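PDB 3PE7: oligogalacturonate lyase from Yersinia enterocolitica subsp. enterocolitica, which catalyses oligogalacturonide cleavage, probably by beta-elimination in the cytoplasm, and binds manganese and calcium ions on a seven-bladed beta-propeller. Local coordinates for residues F205-E208 with V214-R217; G209-V214 with G237-H242. All blocks are in the same frame, centred on the assembly; numbering follows the deposited sequence.

Contact 1 of 2, residues F205-E208 with V214-R217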
loop_
_atom_site.group_PDB
_atom_site.type_symbol
_atom_site.label_atom_id
_atom_site.label_comp_id
_atom_site.label_asym_id
_atom_site.label_seq_id
_atom_site.Cartn_x
_atom_site.Cartn_y
_atom_site.Cartn_z
ATOM N N PHE A 205 -3.352 -13.941 0.124
ATOM C CA PHE A 205 -4.539 -13.178 0.584
ATOM C C PHE A 205 -4.693 -13.399 2.072
ATOM O O PHE A 205 -4.015 -14.241 2.655
ATOM C CB PHE A 205 -5.825 -13.600 -0.162
ATOM C CG PHE A 205 -6.268 -15.014 0.133
ATOM C CD1 PHE A 205 -7.303 -15.263 1.035
ATOM C CD2 PHE A 205 -5.669 -16.102 -0.509
ATOM C CE1 PHE A 205 -7.708 -16.562 1.306
ATOM C CE2 PHE A 205 -6.082 -17.406 -0.231
ATOM C CZ PHE A 205 -7.103 -17.631 0.672
ATOM N N CYS A 206 -5.568 -12.623 2.710
ATOM C CA CYS A 206 -5.731 -12.742 4.158
ATOM C C CYS A 206 -7.151 -13.072 4.594
ATOM O O CYS A 206 -8.124 -12.875 3.853
ATOM C CB CYS A 206 -5.258 -11.464 4.884
ATOM S SG CYS A 206 -6.322 -9.992 4.682
ATOM N N HIS A 207 -7.241 -13.566 5.821
ATOM C CA HIS A 207 -8.507 -13.561 6.550
ATOM C C HIS A 207 -8.493 -12.275 7.347
ATOM O O HIS A 207 -7.707 -12.129 8.292
ATOM C CB HIS A 207 -8.616 -14.781 7.455
ATOM C CG HIS A 207 -8.849 -16.064 6.712
ATOM N ND1 HIS A 207 -9.044 -17.268 7.357
ATOM C CD2 HIS A 207 -8.914 -16.333 5.385
ATOM C CE1 HIS A 207 -9.225 -18.222 6.459
ATOM N NE2 HIS A 207 -9.131 -17.686 5.255
ATOM N N GLU A 208 -9.324 -11.328 6.914
ATOM C CA GLU A 208 -9.419 -10.019 7.571
ATOM C C GLU A 208 -10.218 -10.143 8.869
ATOM O O GLU A 208 -11.064 -11.034 9.012
ATOM C CB GLU A 208 -10.028 -8.978 6.616
ATOM C CG GLU A 208 -9.924 -7.513 7.104
ATOM C CD GLU A 208 -8.524 -7.162 7.575
ATOM O OE1 GLU A 208 -7.693 -6.855 6.723
ATOM O OE2 GLU A 208 -8.251 -7.208 8.789
ATOM N N VAL A 214 -8.683 -14.096 14.370
ATOM C CA VAL A 214 -8.652 -14.847 13.118
ATOM C C VAL A 214 -7.937 -16.189 13.313
ATOM O O VAL A 214 -6.930 -16.262 14.024
ATOM C CB VAL A 214 -8.047 -14.030 11.936
ATOM C CG1 VAL A 214 -8.933 -12.832 11.616
ATOM C CG2 VAL A 214 -6.608 -13.564 12.226
ATOM N N ASP A 215 -8.488 -17.237 12.702
ATOM C CA ASP A 215 -7.867 -18.566 12.675
ATOM C C ASP A 215 -6.399 -18.498 12.213
ATOM O O ASP A 215 -5.490 -19.009 12.878
ATOM C CB ASP A 215 -8.703 -19.560 11.826
ATOM C CG ASP A 215 -8.866 -19.135 10.336
ATOM O OD1 ASP A 215 -9.160 -20.033 9.508
ATOM O OD2 ASP A 215 -8.719 -17.945 9.966
ATOM N N ALA A 216 -6.182 -17.835 11.087
ATOM C CA ALA A 216 -4.845 -17.577 10.568
ATOM C C ALA A 216 -4.951 -16.400 9.633
ATOM O O ALA A 216 -5.886 -16.302 8.830
ATOM C CB ALA A 216 -4.288 -18.800 9.834
ATOM N N ARG A 217 -3.995 -15.490 9.755
ATOM C CA ARG A 217 -3.990 -14.290 8.963
ATOM C C ARG A 217 -3.710 -14.594 7.496
ATOM O O ARG A 217 -4.471 -14.212 6.633
ATOM C CB ARG A 217 -2.921 -13.342 9.488
ATOM C CG ARG A 217 -3.347 -11.929 9.566
ATOM C CD ARG A 217 -3.298 -11.173 8.279
ATOM N NE ARG A 217 -4.386 -10.231 8.332
ATOM C CZ ARG A 217 -4.478 -9.078 7.679
ATOM N NH1 ARG A 217 -3.529 -8.663 6.854
ATOM N NH2 ARG A 217 -5.560 -8.344 7.860
HETATM O O HOH W 1 -6.697 -10.198 10.138
#
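His207 and Asp215 meet at the base of a beta-hairpin loop, the imidazole edge facing the carboxylate. Asp215 OD2 accepts from His207 ND1 at 2.7 Å through its syn lone pair, with the ring and carboxylate planes only 8° apart. The same oxygen also takes a weak bond from Ala216 N, which probably helps keep the carboxylate coplanar with the ring. The close-fitting part of the contact is the buried one, made by the backbone, His207 and Cys206. His207 N donates to Arg217 O at 3.0 Å, and that carbonyl also receives a CA-H...O contact from Cys206 CA. On the other face of strand 202-207 from the His207-Asp215 pair, Cys206 SG stands between its own backbone N and carbonyl carbon (chi1 71°), which helps set it over the centre of the Arg217 guanidinium, 3.6 Å from CZ.

Looser are the ends that reach toward solvent, Asp215 and the Glu208-Arg217 pair. A salt bridge joins Arg217 NH2 to Glu208 OE1 at 2.8 Å, but its hydrogen bond is weak because the N-H points well off line; the two planar groups are 66° apart. A water bridges the segments, accepting from Arg217 NE and donating to His207 O, while Glu243 on strand 238-245 forms a second salt bridge with Arg217 NH1. Within the propeller blade, strand 202-207 runs between strands 190-196 and 218-222, and the His207 ring stacks on Trp219 of the latter.

Contact 2 of 2, residues G209-V214 with G237-H242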
loop_
_atom_site.group_PDB
_atom_site.type_symbol
_atom_site.label_atom_id
_atom_site.label_comp_id
_atom_site.label_asym_id
_atom_site.label_seq_id
_atom_site.Cartn_x
_atom_site.Cartn_y
_atom_site.Cartn_z
ATOM N N GLY A 209 -9.932 -9.255 9.816
ATOM C CA GLY A 209 -10.606 -9.274 11.103
ATOM C C GLY A 209 -9.618 -9.070 12.234
ATOM O O GLY A 209 -8.412 -8.938 11.994
ATOM N N PRO A 210 -10.123 -9.025 13.477
ATOM C CA PRO A 210 -9.304 -8.796 14.660
ATOM C C PRO A 210 -8.102 -9.731 14.693
ATOM O O PRO A 210 -8.257 -10.950 14.538
ATOM C CB PRO A 210 -10.263 -9.117 15.812
ATOM C CG PRO A 210 -11.622 -8.819 15.253
ATOM C CD PRO A 210 -11.533 -9.276 13.823
ATOM N N HIS A 211 -6.922 -9.152 14.915
ATOM C CA HIS A 211 -5.645 -9.867 14.842
ATOM C C HIS A 211 -5.580 -11.091 15.741
ATOM O O HIS A 211 -4.948 -12.102 15.390
ATOM C CB HIS A 211 -4.478 -8.917 15.178
ATOM C CG HIS A 211 -4.519 -8.379 16.576
ATOM N ND1 HIS A 211 -3.810 -8.945 17.613
ATOM C CD2 HIS A 211 -5.192 -7.328 17.108
ATOM C CE1 HIS A 211 -4.044 -8.268 18.725
ATOM N NE2 HIS A 211 -4.877 -7.279 18.445
ATOM N N ASP A 212 -6.223 -10.996 16.902
ATOM C CA ASP A 212 -6.151 -12.040 17.909
ATOM C C ASP A 212 -7.300 -13.048 17.808
ATOM O O ASP A 212 -7.363 -14.008 18.581
ATOM C CB ASP A 212 -6.059 -11.429 19.323
ATOM C CG ASP A 212 -7.216 -10.477 19.647
ATOM O OD1 ASP A 212 -7.750 -9.811 18.732
ATOM O OD2 ASP A 212 -7.579 -10.380 20.846
ATOM N N LEU A 213 -8.192 -12.841 16.845
ATOM C CA LEU A 213 -9.346 -13.723 16.684
ATOM C C LEU A 213 -9.296 -14.596 15.440
ATOM O O LEU A 213 -9.805 -15.718 15.458
ATOM C CB LEU A 213 -10.656 -12.929 16.713
ATOM C CG LEU A 213 -10.977 -12.210 18.031
ATOM C CD1 LEU A 213 -12.325 -11.519 17.907
ATOM C CD2 LEU A 213 -10.959 -13.154 19.238
ATOM N N VAL A 214 -8.683 -14.096 14.370
ATOM C CA VAL A 214 -8.652 -14.847 13.118
ATOM C C VAL A 214 -7.937 -16.189 13.313
ATOM O O VAL A 214 -6.930 -16.262 14.024
ATOM C CB VAL A 214 -8.047 -14.030 11.936
ATOM C CG1 VAL A 214 -8.933 -12.832 11.616
ATOM C CG2 VAL A 214 -6.608 -13.564 12.226
ATOM N N GLY A 237 -1.125 -17.426 21.179
ATOM C CA GLY A 237 -0.992 -15.986 21.434
ATOM C C GLY A 237 -0.356 -15.155 20.319
ATOM O O GLY A 237 -0.112 -13.966 20.512
ATOM N N GLU A 238 -0.093 -15.776 19.166
ATOM C CA GLU A 238 0.622 -15.098 18.055
ATOM C C GLU A 238 -0.334 -14.378 17.123
ATOM O O GLU A 238 -1.355 -14.948 16.688
ATOM C CB GLU A 238 1.484 -16.077 17.255
ATOM C CG GLU A 238 2.266 -15.390 16.105
ATOM C CD GLU A 238 3.127 -16.323 15.264
ATOM O OE1 GLU A 238 3.986 -15.786 14.523
ATOM O OE2 GLU A 238 2.953 -17.561 15.326
ATOM N N SER A 239 0.010 -13.121 16.831
ATOM C CA SER A 239 -0.660 -12.308 15.820
ATOM C C SER A 239 0.336 -12.109 14.683
ATOM O O SER A 239 1.542 -12.019 14.932
ATOM C CB SER A 239 -1.043 -10.934 16.390
ATOM O OG SER A 239 -2.078 -11.046 17.365
ATOM N N CYS A 240 -0.170 -12.091 13.455
ATOM C CA CYS A 240 0.634 -11.865 12.258
ATOM C C CYS A 240 -0.051 -10.792 11.410
ATOM O O CYS A 240 -1.263 -10.847 11.182
ATOM C CB CYS A 240 0.773 -13.154 11.448
ATOM S SG CYS A 240 1.487 -14.535 12.356
ATOM N N THR A 241 0.712 -9.817 10.929
ATOM C CA THR A 241 0.103 -8.687 10.247
ATOM C C THR A 241 1.141 -8.069 9.319
ATOM O O THR A 241 2.306 -8.536 9.295
ATOM C CB THR A 241 -0.432 -7.646 11.285
ATOM O OG1 THR A 241 -1.182 -6.625 10.612
ATOM C CG2 THR A 241 0.705 -7.052 12.101
ATOM N N HIS A 242 0.720 -7.039 8.571
ATOM C CA HIS A 242 1.621 -6.242 7.728
ATOM C C HIS A 242 2.285 -7.051 6.627
ATOM O O HIS A 242 3.383 -6.704 6.178
ATOM C CB HIS A 242 2.697 -5.542 8.577
ATOM C CG HIS A 242 2.139 -4.615 9.616
ATOM N ND1 HIS A 242 2.940 -3.884 10.467
ATOM C CD2 HIS A 242 0.860 -4.289 9.927
ATOM C CE1 HIS A 242 2.178 -3.182 11.287
ATOM N NE2 HIS A 242 0.910 -3.400 10.971
HETATM O O HOH W 2 -3.142 -12.262 13.376
#
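His211 and Ser239 bring their CA atoms to 5.6 Å, where the irregular loop 209-214 comes alongside the start of strand 238-245 without a direct backbone-to-backbone bond between the two segments. One side-chain bond makes the direct link: His211 ND1 and Ser239 OG lie 2.7 Å apart and nearly straight, at 176°, and either could be the donor. The hydroxyl sits at the edge of the imidazole, in its plane, so the bond follows the ring rather than pressing on a face. His211 CG lies between its own backbone N and carbonyl carbon (chi1 63°), and this helps bring ND1 toward the strand; the Asp212 carboxylate oxygen OD1 lies over one face of the same ring.

A second link runs through water. It donates to His211 O at 2.7 Å and accepts from Cys240 N at 3.0 Å, so the loop carbonyl and the strand amide are joined through a bridge. The contact is small, 123 Å² in all, and polar, an example of two propeller blades touching through a few directed bonds. The loop has its own internal order: the turn is closed by Pro210 O, which accepts from both Leu213 N and Val214 N.

On the strand side, Ser239 is paired through its backbone with Tyr257 of strand 252-258, the next strand of that four-stranded sheet. The loop side rests on different neighbours, with Pro210 and Val214 against Tyr162 and Leu213 against Phe163. The junction lies between strand 238-245 and the 202-207 to 218-222 connection.

Contacts 1 and 2 lie with their centres about 8 Å apart and share Val214, the residue where loop 209-214 passes into segment 214-217. Along the chain, strand 202-207 leads through Glu208 into the loop and back to strand 218-222, so contact 1 closes the hairpin within one blade, while contact 2 ties the hairpin's loop to the outermost strand 238-245 of the following sheet. The two also touch directly, with Arg217 CG 2.9 Å from Cys240 O. Together they illustrate how a propeller blade can be fastened both to itself and to its neighbour through a single connecting loop.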